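Local coordinates for mandelate racemase / muconate lactonizing enzyme, C-terminal domain protein (PDB 4E5T) that probably catalyses a magnesium-dependent reaction that starts with removal of the proton alpha to a substrate carboxylate, as in other enolase-superfamily enzymes, at residues A[6-11]-A[377-382]. Numbering follows the deposited sequence.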
loop_
_atom_site.group_PDB
_atom_site.type_symbol
_atom_site.label_atom_id
_atom_site.label_comp_id
_atom_site.label_asym_id
_atom_site.label_seq_id
_atom_site.Cartn_x
_atom_site.Cartn_y
_atom_site.Cartn_z
ATOM N N ASP A 6 -38.070 29.265 21.095
ATOM C CA ASP A 6 -37.822 29.096 22.513
ATOM C C ASP A 6 -37.266 27.723 22.813
ATOM O O ASP A 6 -37.621 26.726 22.172
ATOM C CB ASP A 6 -39.108 29.310 23.311
ATOM C CG ASP A 6 -39.438 30.774 23.500
ATOM O OD1 ASP A 6 -38.590 31.501 24.069
ATOM O OD2 ASP A 6 -40.541 31.196 23.076
ATOM N N ILE A 7 -36.381 27.696 23.802
ATOM C CA ILE A 7 -35.799 26.471 24.295
ATOM C C ILE A 7 -36.001 26.408 25.814
ATOM O O ILE A 7 -35.941 27.429 26.514
ATOM C CB ILE A 7 -34.298 26.356 23.909
ATOM C CG1 ILE A 7 -33.709 25.032 24.422
ATOM C CG2 ILE A 7 -33.502 27.550 24.419
ATOM C CD1 ILE A 7 -32.265 24.791 24.026
ATOM N N GLU A 8 -36.312 25.215 26.309
ATOM C CA GLU A 8 -36.162 24.930 27.723
ATOM C C GLU A 8 -35.214 23.730 27.812
ATOM O O GLU A 8 -35.221 22.868 26.935
ATOM C CB GLU A 8 -37.510 24.661 28.419
ATOM C CG GLU A 8 -37.359 24.417 29.927
ATOM C CD GLU A 8 -38.675 24.270 30.695
ATOM O OE1 GLU A 8 -39.687 23.817 30.099
ATOM O OE2 GLU A 8 -38.686 24.609 31.910
ATOM N N THR A 9 -34.368 23.704 28.839
ATOM C CA THR A 9 -33.518 22.547 29.093
ATOM C C THR A 9 -33.928 21.914 30.403
ATOM O O THR A 9 -34.482 22.569 31.285
ATOM C CB THR A 9 -31.997 22.886 29.144
ATOM O OG1 THR A 9 -31.756 23.961 30.066
ATOM C CG2 THR A 9 -31.471 23.263 27.770
ATOM N N PHE A 10 -33.656 20.622 30.506
ATOM C CA PHE A 10 -33.979 19.850 31.690
ATOM C C PHE A 10 -32.770 18.991 32.019
ATOM O O PHE A 10 -32.248 18.273 31.167
ATOM C CB PHE A 10 -35.171 18.932 31.425
ATOM C CG PHE A 10 -36.376 19.632 30.851
ATOM C CD1 PHE A 10 -36.392 20.058 29.524
ATOM C CD2 PHE A 10 -37.505 19.832 31.628
ATOM C CE1 PHE A 10 -37.488 20.692 28.999
ATOM C CE2 PHE A 10 -38.614 20.460 31.101
ATOM C CZ PHE A 10 -38.607 20.890 29.790
ATOM N N VAL A 11 -32.308 19.091 33.252
ATOM C CA VAL A 11 -31.308 18.195 33.752
ATOM C C VAL A 11 -32.033 17.322 34.749
ATOM O O VAL A 11 -32.544 17.815 35.746
ATOM C CB VAL A 11 -30.185 18.975 34.416
ATOM C CG1 VAL A 11 -29.073 18.027 34.896
ATOM C CG2 VAL A 11 -29.648 20.046 33.441
ATOM N N LEU A 377 -42.114 14.071 25.886
ATOM C CA LEU A 377 -41.526 14.146 27.209
ATOM C C LEU A 377 -42.579 14.579 28.216
ATOM O O LEU A 377 -43.290 15.566 28.027
ATOM C CB LEU A 377 -40.326 15.097 27.238
ATOM C CG LEU A 377 -39.602 15.248 28.590
ATOM C CD1 LEU A 377 -38.843 14.006 29.000
ATOM C CD2 LEU A 377 -38.690 16.480 28.626
ATOM N N ASN A 378 -42.690 13.821 29.288
ATOM C CA ASN A 378 -43.488 14.247 30.403
ATOM C C ASN A 378 -42.703 15.333 31.125
ATOM O O ASN A 378 -41.922 15.052 32.026
ATOM C CB ASN A 378 -43.753 13.061 31.311
ATOM C CG ASN A 378 -44.864 13.321 32.280
ATOM O OD1 ASN A 378 -45.037 14.448 32.737
ATOM N ND2 ASN A 378 -45.629 12.279 32.608
ATOM N N GLU A 379 -42.899 16.574 30.703
ATOM C CA GLU A 379 -42.133 17.694 31.233
ATOM C C GLU A 379 -42.234 17.789 32.746
ATOM O O GLU A 379 -41.251 18.129 33.427
ATOM C CB GLU A 379 -42.608 19.016 30.625
ATOM C CG GLU A 379 -42.592 19.058 29.125
ATOM C CD GLU A 379 -42.964 20.424 28.602
ATOM O OE1 GLU A 379 -43.277 20.531 27.391
ATOM O OE2 GLU A 379 -42.940 21.388 29.411
ATOM N N ASP A 380 -43.428 17.503 33.264
ATOM C CA ASP A 380 -43.670 17.610 34.698
ATOM C C ASP A 380 -42.865 16.578 35.461
ATOM O O ASP A 380 -42.212 16.910 36.446
ATOM C CB ASP A 380 -45.155 17.499 35.028
ATOM C CG ASP A 380 -45.952 18.677 34.503
ATOM O OD1 ASP A 380 -45.349 19.739 34.224
ATOM O OD2 ASP A 380 -47.179 18.538 34.365
ATOM N N VAL A 381 -42.899 15.334 35.002
ATOM C CA VAL A 381 -42.042 14.307 35.581
ATOM C C VAL A 381 -40.582 14.720 35.482
ATOM O O VAL A 381 -39.809 14.499 36.412
ATOM C CB VAL A 381 -42.271 12.932 34.931
ATOM C CG1 VAL A 381 -41.148 11.977 35.274
ATOM C CG2 VAL A 381 -43.587 12.378 35.399
ATOM N N ALA A 382 -40.219 15.357 34.372
ATOM C CA ALA A 382 -38.844 15.819 34.179
ATOM C C ALA A 382 -38.450 16.938 35.139
ATOM O O ALA A 382 -37.356 16.910 35.667
ATOM C CB ALA A 382 -38.590 16.229 32.740
#
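F10 carries most of the contact between segment 6-11 of strand 4-13 and the short helix that begins at E379. From CB the side chain leaves the strand with CG anti to its own carbonyl carbon (chi1 -52°), which sends the ring out toward the helix. CD2 lies 3.9 Å from A382 CB, a methyl that approaches the ring obliquely. Farther out, CE2 reaches the start of the helix, 4.2 Å from the carbonyl oxygen E379 O. At the tip CZ lies 4.4 Å from E379 CG. L377 CD2 covers one face, above the ring centre, with CD1 its nearest ring atom at 4.3 Å. The strand belongs to the three-stranded antiparallel sheet of the N-terminal capping domain, and the contact returns the chain's C-terminal region to that domain after the barrel, an arrangement familiar in the enolase superfamily. F26 of the adjoining strand touches both F10 and L377, extending the apolar layer. The helix itself is started by N378, an N-cap whose OD1 accepts from V381 N at 3.2 Å, with the donor above the carbonyl plane. Beside the ring, E8 OE1 and E379 OE2 stand 4.1 Å apart with their carboxylate planes nearly perpendicular (88°). R383 forms salt bridges to both oxygens, which probably offsets the like charges, while E379 OE1 is hydrogen-bonded to Y38.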